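PDB 5TXE: lasso peptide isopeptidase AtxE2 from Asticcacaulis excentricus, which hydrolyses the isopeptide bond of the lasso peptides astexin-2 and astexin-3, recognising their knotted, threaded shape and converting them to linear peptides. Local coordinates for residues 36-41 with 397-402; 47-52 with 72-77; 126-131 with 142-147; 460-465 with 659-664. The protein carries 1 engineered substitution. One frame throughout, in Å; residues are numbered along the deposited sequence.

Contact 1: residues 36-41 with 397-402; sequences PPVTPE and YRLPKV
Pro36 and Val38 both press on Tyr397, and one backbone hydrogen bond pins the two chain stretches together beside it. Arg398 N donates to Pro36 O over 2.8 Å, and the bond is fairly straight at 160° at the hydrogen, although the donor stands 34° out of the carbonyl plane. The same oxygen lies 3.2 Å from Tyr397 CA and also sits at the edge of the tyrosine ring, close to its plane; one carbonyl thus meets both the amide and the tyrosine. The Pro36 ring brings CG to 3.9 Å from Tyr397 CD1, the two side chains crossing almost perpendicularly.

The buried, apolar part of the contact is at Val38. Its CG1 is anti to the backbone N (chi1 179°), which leaves CG2 to do the touching: this methyl is 3.7 Å from Tyr397 CB and 4.0 Å from Leu399 CD2. Pro36, Pro37 and Arg398 are the exposed members, on the looser, solvent-facing side. The CB of Pro37 is directed away from 397-402, and the arginine chain bends off toward Pro423 and Asp424.

Beyond the contact, Pro40 begins helix 40-44, with Thr39 as its N-cap, while Lys401 enters the edge strand 401-408 of the hydrolase sheet. An N-terminal arm lying beside the chain where it returns from the propeller is in keeping with the two-domain prolyl oligopeptidase fold.

Contact 2: residues 47-52 with 72-77; sequences ADIGTM and FQVRQA
Asp48 and Arg75 form an antiparallel hydrogen-bonded pair, which adds the short, weakly bonded strand 48-49 to strand 69-78 in the first antiparallel sheet of the propeller. Two backbone bonds make the pair: Asp48 N to Arg75 O at 2.9 Å, and Arg75 N to Asp48 O, also 2.9 Å and nearly straight at 168°. On its other side, strand 69-78 is bonded to strand 83-92.

The apolar contacts gather on the face carrying Ile49 and Val74. The rotamer of Val74 (chi1 178°) sends CG1 to Ala47 and CG2 to Ile49: Ile49 CG1 meets Val74 CG2 at 4.2 Å, and Ala47 CB lies 4.0 Å from Val74 CG1. Ile49 CD1 reaches on to the Phe72 ring, and Leu374 packs against both Ile49 and Phe72.

Charge and water occupy the opposite face. The ion pair of Asp48 and Arg75 is long, 3.9 Å between OD2 and NH2, and the two flat groups stand 76° apart. Water completes the link: one molecule gives a hydrogen to Asp48 OD2 at 2.6 Å and another to Gly50 O, while it accepts from Arg75 NH2. Arg75 NE holds a different water that is also bonded to Gly50 O, and NH1 is taken by Asn84 OD1, so the bent arginine is tied at all three nitrogens. A third water accepts from Gly50 N and, at 2.8 Å, from Gln73 NE2.

Contact 3: residues 126-131 with 142-147; sequences ANLTIQ and AYLRQD
In the loop that leads from the first antiparallel sheet of the propeller to the second, Leu128 and Ile130 lean on Tyr143 and Leu144 of strand 140-147. The two chain stretches run nearly antiparallel, but no direct hydrogen bond joins them; their CA atoms stay more than 6 Å apart, too far for sheet pairing. Ile130 and Leu144 share most of the contact. In Ile130 a chi1 of -58° sets CG1 beside the backbone N and leaves CG2 anti to it, within 3.9 Å of Tyr143 CB and 3.8 Å of Leu144 O. Leu128 CD2 meets Leu144 CD1 at 4.2 Å, methyl to methyl. A water bridges the backbones, donating to Gln131 O at 3.0 Å and accepting from Leu144 N at 3.2 Å.

The far end of Tyr143 turns from the loop, and its OH is hydrogen-bonded to Asp103 OD2. That carboxylate oxygen also forms a salt bridge with Arg145 NH1.

Around the contact, Ile130 also touches Gln73 of strand 69-78, Leu144 packs on Ile173 of strand 173-178, and strand 150-157 pairs with strand 140-147, leaving the loop wedged between successive sheets.

Contact 4: residues 460-465 with 659-664; sequences AGFAVL and FWLMDQ
Met662 and Phe462 meet in a Met-aromatic contact that holds the C-terminal part of helix 643-662 against the start of strand 463-467, within the alpha/beta-hydrolase domain. Met662, with the most area buried here, stretches out beyond CG (chi3 174°) and lays its terminal methyl over the phenyl ring. CE is 3.7 Å from the ring centroid and only 8° off the normal, a CH-pi contact almost exactly above the centre. The sulfur approaches obliquely, SD being 4.4 Å from the same centroid.

Phe462 turns its ring toward the helix, and Leu661 adds a second contact there: its CD1 is 4.0 Å from Phe462 CE1, with the two side chains crossing at about a right angle. The ring is also packed by Leu457 of helix 454-459 and by Pro432 and Val434 of strand 431-436, the parallel neighbour in the sheet, so it plugs the junction of two helices and the sheet. Pro432 touches Met662 as well.

Just before Phe462, Gly461 closes helix 454-459 with a Schellman motif. Its positive phi turns the chain toward the strand, and the absence of a side chain leaves the methionine methyl close to the backbone. The oxygens of two carbonyls in this turn lie close to that methyl, whose hydrogens are probably slightly positive beside the sulfur: Met662 CE lies 3.4 Å from Gly461 O and 3.3 Å from Ala460 O.

The four contacts trace the two-domain plan of the enzyme. Contacts 1 and 4, with centres 16 Å apart, both reach the mixed sheet of the hydrolase domain, through strands 401-408 and 463-467. Contacts 2 and 3 belong to the propeller, their centres about 11 Å apart, and touch: Thr51 N lies 3.1 Å from Thr129 OG1. Along the chain, contact 1 closes a loop that encloses contact 2 and then contact 3, and contact 4 follows in series. Helix 40-44 is followed in the chain by strand 48-49, so the chain passes from the hydrolase domain into the propeller between contacts 1 and 2 and returns at contact 1. Contacts 3 and 4, about 39 Å apart between centres, lie on opposite sides of the chain's centre.

Contact 1: residues 36-41 with 397-402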
loop_
_atom_site.group_PDB
_atom_site.type_symbol
_atom_site.label_atom_id
_atom_site.label_comp_id
_atom_site.label_asym_id
_atom_site.label_seq_id
_atom_site.Cartn_x
_atom_site.Cartn_y
_atom_site.Cartn_z
ATOM N N PRO A 36 -28.086 4.523 -8.952
ATOM C CA PRO A 36 -27.289 5.677 -8.589
ATOM C C PRO A 36 -25.781 5.547 -8.937
ATOM O O PRO A 36 -25.225 4.460 -9.043
ATOM C CB PRO A 36 -27.515 5.790 -7.064
ATOM C CG PRO A 36 -27.791 4.394 -6.633
ATOM C CD PRO A 36 -28.567 3.780 -7.771
ATOM N N PRO A 37 -25.138 6.679 -9.123
ATOM C CA PRO A 37 -23.775 6.728 -9.527
ATOM C C PRO A 37 -22.839 6.480 -8.300
ATOM O O PRO A 37 -23.244 6.678 -7.162
ATOM C CB PRO A 37 -23.684 8.147 -10.069
ATOM C CG PRO A 37 -24.543 8.931 -9.112
ATOM C CD PRO A 37 -25.647 8.007 -8.719
ATOM N N VAL A 38 -21.613 6.014 -8.540
ATOM C CA VAL A 38 -20.600 5.956 -7.499
ATOM C C VAL A 38 -19.932 7.298 -7.382
ATOM O O VAL A 38 -19.220 7.746 -8.314
ATOM C CB VAL A 38 -19.544 4.922 -7.809
ATOM C CG1 VAL A 38 -18.490 4.893 -6.710
ATOM C CG2 VAL A 38 -20.187 3.555 -7.898
ATOM N N THR A 39 -20.213 7.963 -6.261
ATOM C CA THR A 39 -19.708 9.310 -5.983
ATOM C C THR A 39 -18.568 9.274 -4.974
ATOM O O THR A 39 -18.274 8.223 -4.385
ATOM C CB THR A 39 -20.801 10.170 -5.398
ATOM O OG1 THR A 39 -21.214 9.578 -4.184
ATOM C CG2 THR A 39 -21.998 10.269 -6.373
ATOM N N PRO A 40 -17.883 10.412 -4.790
ATOM C CA PRO A 40 -16.846 10.395 -3.738
ATOM C C PRO A 40 -17.381 10.022 -2.348
ATOM O O PRO A 40 -16.713 9.346 -1.620
ATOM C CB PRO A 40 -16.340 11.830 -3.729
ATOM C CG PRO A 40 -16.604 12.313 -5.126
ATOM C CD PRO A 40 -17.935 11.718 -5.465
ATOM N N GLU A 41 -18.605 10.421 -2.039
ATOM C CA GLU A 41 -19.306 10.080 -0.766
ATOM C C GLU A 41 -19.499 8.568 -0.622
ATOM O O GLU A 41 -19.338 8.025 0.451
ATOM C CB GLU A 41 -20.656 10.868 -0.642
ATOM C CG GLU A 41 -20.517 12.399 -0.321
ATOM C CD GLU A 41 -19.984 13.282 -1.498
ATOM O OE1 GLU A 41 -20.117 12.891 -2.724
ATOM O OE2 GLU A 41 -19.388 14.391 -1.217
ATOM N N TYR A 397 -25.128 0.039 -8.089
ATOM C CA TYR A 397 -24.728 1.336 -8.552
ATOM C C TYR A 397 -24.528 1.210 -10.046
ATOM O O TYR A 397 -24.352 0.123 -10.530
ATOM C CB TYR A 397 -23.440 1.766 -7.829
ATOM C CG TYR A 397 -23.657 2.177 -6.387
ATOM C CD1 TYR A 397 -24.044 3.473 -6.053
ATOM C CD2 TYR A 397 -23.463 1.285 -5.378
ATOM C CE1 TYR A 397 -24.266 3.838 -4.733
ATOM C CE2 TYR A 397 -23.664 1.636 -4.052
ATOM C CZ TYR A 397 -24.071 2.903 -3.731
ATOM O OH TYR A 397 -24.265 3.208 -2.394
ATOM N N ARG A 398 -24.587 2.309 -10.784
ATOM C CA ARG A 398 -24.254 2.267 -12.203
ATOM C C ARG A 398 -22.749 2.371 -12.317
ATOM O O ARG A 398 -22.171 3.458 -12.230
ATOM C CB ARG A 398 -24.956 3.382 -13.000
ATOM C CG ARG A 398 -25.104 3.069 -14.499
ATOM C CD ARG A 398 -26.367 3.721 -15.103
ATOM N NE ARG A 398 -26.233 4.749 -16.170
ATOM C CZ ARG A 398 -25.846 4.495 -17.424
ATOM N NH1 ARG A 398 -25.435 3.270 -17.768
ATOM N NH2 ARG A 398 -25.822 5.476 -18.322
ATOM N N LEU A 399 -22.132 1.227 -12.533
ATOM C CA LEU A 399 -20.720 1.117 -12.571
ATOM C C LEU A 399 -20.142 1.514 -13.923
ATOM O O LEU A 399 -20.693 1.222 -14.939
ATOM C CB LEU A 399 -20.295 -0.289 -12.241
ATOM C CG LEU A 399 -20.625 -0.761 -10.846
ATOM C CD1 LEU A 399 -20.128 -2.188 -10.698
ATOM C CD2 LEU A 399 -19.978 0.075 -9.775
ATOM N N PRO A 400 -19.003 2.218 -13.915
ATOM C CA PRO A 400 -18.206 2.437 -15.106
ATOM C C PRO A 400 -17.827 1.127 -15.739
ATOM O O PRO A 400 -17.849 0.063 -15.082
ATOM C CB PRO A 400 -16.924 3.083 -14.564
ATOM C CG PRO A 400 -17.352 3.772 -13.333
ATOM C CD PRO A 400 -18.423 2.887 -12.737
ATOM N N LYS A 401 -17.470 1.214 -17.008
ATOM C CA LYS A 401 -17.014 0.068 -17.761
ATOM C C LYS A 401 -15.479 0.004 -17.594
ATOM O O LYS A 401 -14.806 1.020 -17.726
ATOM C CB LYS A 401 -17.445 0.253 -19.229
ATOM C CG LYS A 401 -17.024 -0.868 -20.190
ATOM C CD LYS A 401 -17.216 -0.487 -21.682
ATOM C CE LYS A 401 -16.077 -0.950 -22.611
ATOM N NZ LYS A 401 -16.147 -2.396 -22.953
ATOM N N VAL A 402 -14.940 -1.185 -17.316
ATOM C CA VAL A 402 -13.512 -1.413 -17.200
ATOM C C VAL A 402 -12.969 -2.355 -18.278
ATOM O O VAL A 402 -13.542 -3.392 -18.543
ATOM C CB VAL A 402 -13.185 -2.064 -15.853
ATOM C CG1 VAL A 402 -11.673 -2.099 -15.644
ATOM C CG2 VAL A 402 -13.818 -1.261 -14.757
#

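Contact 2: residues 47-52 with 72-77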
loop_
_atom_site.group_PDB
_atom_site.type_symbol
_atom_site.label_atom_id
_atom_site.label_comp_id
_atom_site.label_asym_id
_atom_site.label_seq_id
_atom_site.Cartn_x
_atom_site.Cartn_y
_atom_site.Cartn_z
ATOM N N ALA A 47 -16.090 -0.041 2.962
ATOM C CA ALA A 47 -15.321 -0.642 4.018
ATOM C C ALA A 47 -14.166 -1.447 3.467
ATOM O O ALA A 47 -14.133 -1.720 2.258
ATOM C CB ALA A 47 -16.213 -1.541 4.832
ATOM N N ASP A 48 -13.209 -1.740 4.342
ATOM C CA ASP A 48 -11.999 -2.464 3.985
ATOM C C ASP A 48 -11.634 -3.458 5.104
ATOM O O ASP A 48 -12.187 -3.418 6.215
ATOM C CB ASP A 48 -10.830 -1.499 3.697
ATOM C CG ASP A 48 -9.861 -2.026 2.555
ATOM O OD1 ASP A 48 -10.022 -3.176 1.993
ATOM O OD2 ASP A 48 -8.895 -1.278 2.234
ATOM N N ILE A 49 -10.746 -4.382 4.764
ATOM C CA ILE A 49 -10.239 -5.387 5.677
ATOM C C ILE A 49 -8.736 -5.417 5.569
ATOM O O ILE A 49 -8.195 -5.625 4.474
ATOM C CB ILE A 49 -10.766 -6.779 5.277
ATOM C CG1 ILE A 49 -12.279 -6.829 5.419
ATOM C CG2 ILE A 49 -10.127 -7.844 6.137
ATOM C CD1 ILE A 49 -12.935 -7.989 4.685
ATOM N N GLY A 50 -8.051 -5.126 6.664
ATOM C CA GLY A 50 -6.567 -5.087 6.668
ATOM C C GLY A 50 -5.968 -3.792 6.106
ATOM O O GLY A 50 -6.670 -2.872 5.745
ATOM N N THR A 51 -4.650 -3.735 6.020
ATOM C CA THR A 51 -3.966 -2.524 5.587
ATOM C C THR A 51 -4.341 -2.182 4.162
ATOM O O THR A 51 -4.764 -3.046 3.344
ATOM C CB THR A 51 -2.409 -2.659 5.805
ATOM O OG1 THR A 51 -1.746 -1.419 5.644
ATOM C CG2 THR A 51 -1.775 -3.671 4.879
ATOM N N MET A 52 -4.113 -0.928 3.846
ATOM C CA MET A 52 -4.531 -0.370 2.588
ATOM C C MET A 52 -4.076 -1.188 1.403
ATOM O O MET A 52 -4.867 -1.506 0.546
ATOM C CB MET A 52 -3.989 1.046 2.410
ATOM C CG MET A 52 -4.591 2.004 3.433
ATOM S SD MET A 52 -4.169 3.741 3.083
ATOM C CE MET A 52 -4.063 3.682 1.275
ATOM N N PHE A 72 -11.439 -11.528 11.628
ATOM C CA PHE A 72 -10.810 -10.466 10.863
ATOM C C PHE A 72 -11.408 -9.127 11.285
ATOM O O PHE A 72 -12.517 -9.099 11.813
ATOM C CB PHE A 72 -11.060 -10.676 9.370
ATOM C CG PHE A 72 -12.521 -10.811 9.000
ATOM C CD1 PHE A 72 -13.189 -11.980 9.214
ATOM C CD2 PHE A 72 -13.219 -9.753 8.460
ATOM C CE1 PHE A 72 -14.529 -12.106 8.861
ATOM C CE2 PHE A 72 -14.552 -9.852 8.137
ATOM C CZ PHE A 72 -15.217 -11.041 8.330
ATOM N N GLN A 73 -10.675 -8.034 11.029
ATOM C CA GLN A 73 -11.099 -6.659 11.308
ATOM C C GLN A 73 -11.607 -5.948 10.107
ATOM O O GLN A 73 -11.020 -6.023 9.022
ATOM C CB GLN A 73 -9.963 -5.859 11.903
ATOM C CG GLN A 73 -10.370 -4.491 12.394
ATOM C CD GLN A 73 -9.136 -3.635 12.623
ATOM O OE1 GLN A 73 -8.788 -3.244 13.785
ATOM N NE2 GLN A 73 -8.405 -3.386 11.513
ATOM N N VAL A 74 -12.740 -5.271 10.297
ATOM C CA VAL A 74 -13.367 -4.427 9.263
ATOM C C VAL A 74 -13.244 -2.978 9.673
ATOM O O VAL A 74 -13.392 -2.648 10.836
ATOM C CB VAL A 74 -14.871 -4.749 9.017
ATOM C CG1 VAL A 74 -15.443 -3.797 7.985
ATOM C CG2 VAL A 74 -15.042 -6.162 8.447
ATOM N N ARG A 75 -12.894 -2.144 8.713
ATOM C CA ARG A 75 -12.723 -0.734 8.945
ATOM C C ARG A 75 -13.664 -0.034 8.004
ATOM O O ARG A 75 -13.731 -0.336 6.800
ATOM C CB ARG A 75 -11.300 -0.298 8.580
ATOM C CG ARG A 75 -11.091 1.200 8.686
ATOM C CD ARG A 75 -9.657 1.607 8.346
ATOM N NE ARG A 75 -9.307 1.344 6.960
ATOM C CZ ARG A 75 -9.742 2.032 5.918
ATOM N NH1 ARG A 75 -10.540 3.083 6.050
ATOM N NH2 ARG A 75 -9.356 1.670 4.710
ATOM N N GLN A 76 -14.380 0.921 8.551
ATOM C CA GLN A 76 -15.238 1.726 7.740
ATOM C C GLN A 76 -15.179 3.218 8.092
ATOM O O GLN A 76 -15.373 3.640 9.222
ATOM C CB GLN A 76 -16.662 1.238 7.832
ATOM C CG GLN A 76 -17.528 1.907 6.753
ATOM C CD GLN A 76 -18.788 1.158 6.458
ATOM O OE1 GLN A 76 -19.008 0.022 6.913
ATOM N NE2 GLN A 76 -19.631 1.784 5.704
ATOM N N ALA A 77 -14.961 4.016 7.070
ATOM C CA ALA A 77 -14.667 5.436 7.263
ATOM C C ALA A 77 -15.935 6.256 7.234
ATOM O O ALA A 77 -16.819 6.026 6.394
ATOM C CB ALA A 77 -13.706 5.908 6.161
HETATM O O HOH W 1 -7.466 -0.366 4.252
HETATM O O HOH W 2 -9.420 -3.573 8.917
HETATM O O HOH W 3 -8.810 -1.599 7.155
#

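Contact 3: residues 126-131 with 142-147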
loop_
_atom_site.group_PDB
_atom_site.type_symbol
_atom_site.label_atom_id
_atom_site.label_comp_id
_atom_site.label_asym_id
_atom_site.label_seq_id
_atom_site.Cartn_x
_atom_site.Cartn_y
_atom_site.Cartn_z
ATOM N N ALA A 126 -0.418 4.351 6.674
ATOM C CA ALA A 126 -1.211 3.155 6.498
ATOM C C ALA A 126 -1.523 2.547 7.876
ATOM O O ALA A 126 -0.715 2.602 8.785
ATOM C CB ALA A 126 -0.420 2.148 5.694
ATOM N N ASN A 127 -2.682 1.926 7.987
ATOM C CA ASN A 127 -3.042 1.152 9.180
ATOM C C ASN A 127 -2.375 -0.193 9.300
ATOM O O ASN A 127 -2.144 -0.919 8.309
ATOM C CB ASN A 127 -4.575 0.977 9.226
ATOM C CG ASN A 127 -5.142 0.295 7.981
ATOM O OD1 ASN A 127 -4.766 0.590 6.821
ATOM N ND2 ASN A 127 -6.052 -0.611 8.214
ATOM N N LEU A 128 -2.076 -0.549 10.523
ATOM C CA LEU A 128 -1.533 -1.884 10.835
ATOM C C LEU A 128 -2.598 -2.913 10.616
ATOM O O LEU A 128 -3.731 -2.717 11.036
ATOM C CB LEU A 128 -1.175 -1.960 12.300
ATOM C CG LEU A 128 -0.469 -3.228 12.802
ATOM C CD1 LEU A 128 0.931 -3.369 12.203
ATOM C CD2 LEU A 128 -0.384 -3.212 14.318
ATOM N N THR A 129 -2.258 -3.975 9.908
ATOM C CA THR A 129 -3.123 -5.122 9.755
ATOM C C THR A 129 -3.257 -5.821 11.114
ATOM O O THR A 129 -2.262 -6.141 11.769
ATOM C CB THR A 129 -2.556 -6.105 8.736
ATOM O OG1 THR A 129 -2.608 -5.524 7.451
ATOM C CG2 THR A 129 -3.440 -7.366 8.644
ATOM N N ILE A 130 -4.487 -6.025 11.560
ATOM C CA ILE A 130 -4.697 -6.608 12.888
ATOM C C ILE A 130 -5.060 -8.089 12.657
ATOM O O ILE A 130 -6.148 -8.421 12.103
ATOM C CB ILE A 130 -5.844 -5.905 13.642
ATOM C CG1 ILE A 130 -5.577 -4.397 13.791
ATOM C CG2 ILE A 130 -6.103 -6.583 15.000
ATOM C CD1 ILE A 130 -4.333 -4.097 14.615
ATOM N N GLN A 131 -4.163 -8.941 13.113
ATOM C CA GLN A 131 -4.386 -10.371 13.068
ATOM C C GLN A 131 -4.847 -10.894 14.421
ATOM O O GLN A 131 -4.126 -10.803 15.387
ATOM C CB GLN A 131 -3.132 -11.138 12.644
ATOM C CG GLN A 131 -3.583 -12.472 12.019
ATOM C CD GLN A 131 -2.461 -13.393 11.508
ATOM O OE1 GLN A 131 -1.258 -13.250 11.842
ATOM N NE2 GLN A 131 -2.870 -14.360 10.685
ATOM N N ALA A 142 -7.444 -12.739 21.019
ATOM C CA ALA A 142 -6.579 -11.665 21.517
ATOM C C ALA A 142 -6.010 -10.908 20.300
ATOM O O ALA A 142 -5.717 -11.519 19.271
ATOM C CB ALA A 142 -5.449 -12.211 22.327
ATOM N N TYR A 143 -5.873 -9.588 20.432
ATOM C CA TYR A 143 -5.493 -8.738 19.303
ATOM C C TYR A 143 -5.116 -7.398 19.856
ATOM O O TYR A 143 -5.488 -7.043 20.991
ATOM C CB TYR A 143 -6.637 -8.597 18.302
ATOM C CG TYR A 143 -7.926 -8.081 18.904
ATOM C CD1 TYR A 143 -8.799 -8.947 19.518
ATOM C CD2 TYR A 143 -8.273 -6.719 18.880
ATOM C CE1 TYR A 143 -9.974 -8.502 20.096
ATOM C CE2 TYR A 143 -9.447 -6.265 19.488
ATOM C CZ TYR A 143 -10.285 -7.169 20.097
ATOM O OH TYR A 143 -11.446 -6.811 20.706
ATOM N N LEU A 144 -4.339 -6.656 19.079
ATOM C CA LEU A 144 -3.970 -5.288 19.428
ATOM C C LEU A 144 -5.072 -4.281 19.072
ATOM O O LEU A 144 -5.783 -4.457 18.091
ATOM C CB LEU A 144 -2.707 -4.877 18.666
ATOM C CG LEU A 144 -1.507 -5.814 18.822
ATOM C CD1 LEU A 144 -0.364 -5.271 17.987
ATOM C CD2 LEU A 144 -1.121 -5.935 20.273
ATOM N N ARG A 145 -5.204 -3.254 19.894
ATOM C CA ARG A 145 -6.178 -2.201 19.681
ATOM C C ARG A 145 -5.773 -0.988 20.444
ATOM O O ARG A 145 -5.335 -1.063 21.600
ATOM C CB ARG A 145 -7.568 -2.661 20.103
ATOM C CG ARG A 145 -8.505 -1.517 20.447
ATOM C CD ARG A 145 -9.946 -1.931 20.708
ATOM N NE ARG A 145 -10.687 -0.795 21.250
ATOM C CZ ARG A 145 -12.016 -0.745 21.415
ATOM N NH1 ARG A 145 -12.801 -1.812 21.201
ATOM N NH2 ARG A 145 -12.543 0.391 21.856
ATOM N N GLN A 146 -5.878 0.161 19.774
ATOM C CA GLN A 146 -5.444 1.437 20.333
ATOM C C GLN A 146 -6.620 2.297 20.859
ATOM O O GLN A 146 -7.614 2.469 20.159
ATOM C CB GLN A 146 -4.744 2.227 19.240
ATOM C CG GLN A 146 -4.177 3.555 19.710
ATOM C CD GLN A 146 -3.363 4.269 18.614
ATOM O OE1 GLN A 146 -2.457 3.695 18.014
ATOM N NE2 GLN A 146 -3.676 5.524 18.372
ATOM N N ASP A 147 -6.473 2.856 22.063
ATOM C CA ASP A 147 -7.421 3.832 22.596
ATOM C C ASP A 147 -6.636 4.841 23.386
ATOM O O ASP A 147 -5.697 4.493 24.136
ATOM C CB ASP A 147 -8.481 3.199 23.502
ATOM C CG ASP A 147 -9.383 2.210 22.770
ATOM O OD1 ASP A 147 -9.056 0.997 22.717
ATOM O OD2 ASP A 147 -10.450 2.630 22.282
HETATM O O HOH W 4 -2.968 -8.459 16.778
#

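Contact 4: residues 460-465 with 659-664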
loop_
_atom_site.group_PDB
_atom_site.type_symbol
_atom_site.label_atom_id
_atom_site.label_comp_id
_atom_site.label_asym_id
_atom_site.label_seq_id
_atom_site.Cartn_x
_atom_site.Cartn_y
_atom_site.Cartn_z
ATOM N N ALA A 460 -17.847 11.273 -13.473
ATOM C CA ALA A 460 -17.897 12.676 -13.853
ATOM C C ALA A 460 -17.605 12.943 -15.302
ATOM O O ALA A 460 -17.490 14.117 -15.670
ATOM C CB ALA A 460 -16.897 13.457 -13.018
ATOM N N GLY A 461 -17.390 11.909 -16.121
ATOM C CA GLY A 461 -17.211 12.119 -17.556
ATOM C C GLY A 461 -15.797 11.994 -18.079
ATOM O O GLY A 461 -15.537 12.305 -19.223
ATOM N N PHE A 462 -14.859 11.555 -17.244
ATOM C CA PHE A 462 -13.489 11.340 -17.688
ATOM C C PHE A 462 -13.254 9.891 -18.062
ATOM O O PHE A 462 -13.863 8.990 -17.485
ATOM C CB PHE A 462 -12.505 11.690 -16.573
ATOM C CG PHE A 462 -12.505 13.126 -16.215
ATOM C CD1 PHE A 462 -11.748 14.012 -16.936
ATOM C CD2 PHE A 462 -13.264 13.577 -15.163
ATOM C CE1 PHE A 462 -11.756 15.347 -16.612
ATOM C CE2 PHE A 462 -13.281 14.914 -14.813
ATOM C CZ PHE A 462 -12.532 15.795 -15.526
ATOM N N ALA A 463 -12.371 9.679 -19.043
ATOM C CA ALA A 463 -11.693 8.402 -19.178
ATOM C C ALA A 463 -10.626 8.421 -18.117
ATOM O O ALA A 463 -9.992 9.472 -17.898
ATOM C CB ALA A 463 -11.017 8.263 -20.535
ATOM N N VAL A 464 -10.446 7.288 -17.461
ATOM C CA VAL A 464 -9.443 7.171 -16.422
ATOM C C VAL A 464 -8.528 5.997 -16.767
ATOM O O VAL A 464 -8.992 4.902 -17.078
ATOM C CB VAL A 464 -10.059 6.911 -15.037
ATOM C CG1 VAL A 464 -8.967 6.889 -13.984
ATOM C CG2 VAL A 464 -11.064 7.962 -14.706
ATOM N N LEU A 465 -7.248 6.272 -16.769
ATOM C CA LEU A 465 -6.259 5.265 -16.925
ATOM C C LEU A 465 -5.705 4.969 -15.557
ATOM O O LEU A 465 -5.004 5.785 -14.971
ATOM C CB LEU A 465 -5.167 5.738 -17.863
ATOM C CG LEU A 465 -4.011 4.777 -18.089
ATOM C CD1 LEU A 465 -4.434 3.517 -18.782
ATOM C CD2 LEU A 465 -2.959 5.492 -18.925
ATOM N N PHE A 659 -12.442 21.653 -13.976
ATOM C CA PHE A 659 -12.171 23.036 -14.277
ATOM C C PHE A 659 -11.194 23.150 -15.451
ATOM O O PHE A 659 -11.477 23.865 -16.402
ATOM C CB PHE A 659 -11.664 23.810 -13.023
ATOM C CG PHE A 659 -11.320 25.275 -13.268
ATOM C CD1 PHE A 659 -12.273 26.236 -13.214
ATOM C CD2 PHE A 659 -10.036 25.645 -13.572
ATOM C CE1 PHE A 659 -11.958 27.564 -13.479
ATOM C CE2 PHE A 659 -9.703 26.955 -13.794
ATOM C CZ PHE A 659 -10.660 27.915 -13.745
ATOM N N TRP A 660 -10.049 22.482 -15.383
ATOM C CA TRP A 660 -9.037 22.684 -16.362
ATOM C C TRP A 660 -9.227 21.868 -17.587
ATOM O O TRP A 660 -8.802 22.311 -18.652
ATOM C CB TRP A 660 -7.682 22.349 -15.831
ATOM C CG TRP A 660 -7.256 23.246 -14.707
ATOM C CD1 TRP A 660 -7.229 22.941 -13.379
ATOM C CD2 TRP A 660 -6.744 24.564 -14.837
ATOM N NE1 TRP A 660 -6.704 24.002 -12.667
ATOM C CE2 TRP A 660 -6.413 25.013 -13.549
ATOM C CE3 TRP A 660 -6.544 25.417 -15.931
ATOM C CZ2 TRP A 660 -5.896 26.262 -13.316
ATOM C CZ3 TRP A 660 -6.035 26.667 -15.705
ATOM C CH2 TRP A 660 -5.721 27.084 -14.391
ATOM N N LEU A 661 -9.819 20.676 -17.483
ATOM C CA LEU A 661 -9.968 19.816 -18.652
ATOM C C LEU A 661 -11.340 19.831 -19.274
ATOM O O LEU A 661 -11.442 19.415 -20.394
ATOM C CB LEU A 661 -9.627 18.366 -18.348
ATOM C CG LEU A 661 -8.264 18.116 -17.739
ATOM C CD1 LEU A 661 -8.106 16.633 -17.427
ATOM C CD2 LEU A 661 -7.098 18.564 -18.572
ATOM N N MET A 662 -12.389 20.271 -18.556
ATOM C CA MET A 662 -13.731 20.418 -19.112
ATOM C C MET A 662 -14.247 21.857 -19.106
ATOM O O MET A 662 -15.310 22.083 -19.647
ATOM C CB MET A 662 -14.747 19.538 -18.350
ATOM C CG MET A 662 -14.543 18.031 -18.515
ATOM S SD MET A 662 -15.646 17.151 -17.439
ATOM C CE MET A 662 -15.409 15.464 -17.872
ATOM N N ASP A 663 -13.501 22.821 -18.541
ATOM C CA ASP A 663 -13.958 24.201 -18.397
ATOM C C ASP A 663 -15.303 24.259 -17.668
ATOM O O ASP A 663 -16.135 25.062 -17.983
ATOM C CB ASP A 663 -14.003 24.893 -19.776
ATOM C CG ASP A 663 -12.612 24.904 -20.497
ATOM O OD1 ASP A 663 -11.552 24.999 -19.822
ATOM O OD2 ASP A 663 -12.589 24.810 -21.744
ATOM N N GLN A 664 -15.496 23.375 -16.698
ATOM C CA GLN A 664 -16.729 23.351 -15.930
ATOM C C GLN A 664 -16.478 23.599 -14.465
ATOM O O GLN A 664 -15.445 23.188 -13.921
ATOM C CB GLN A 664 -17.373 21.982 -16.029
ATOM C CG GLN A 664 -18.336 21.863 -17.204
ATOM C CD GLN A 664 -18.602 20.418 -17.537
ATOM O OE1 GLN A 664 -18.470 19.541 -16.681
ATOM N NE2 GLN A 664 -18.951 20.150 -18.786
#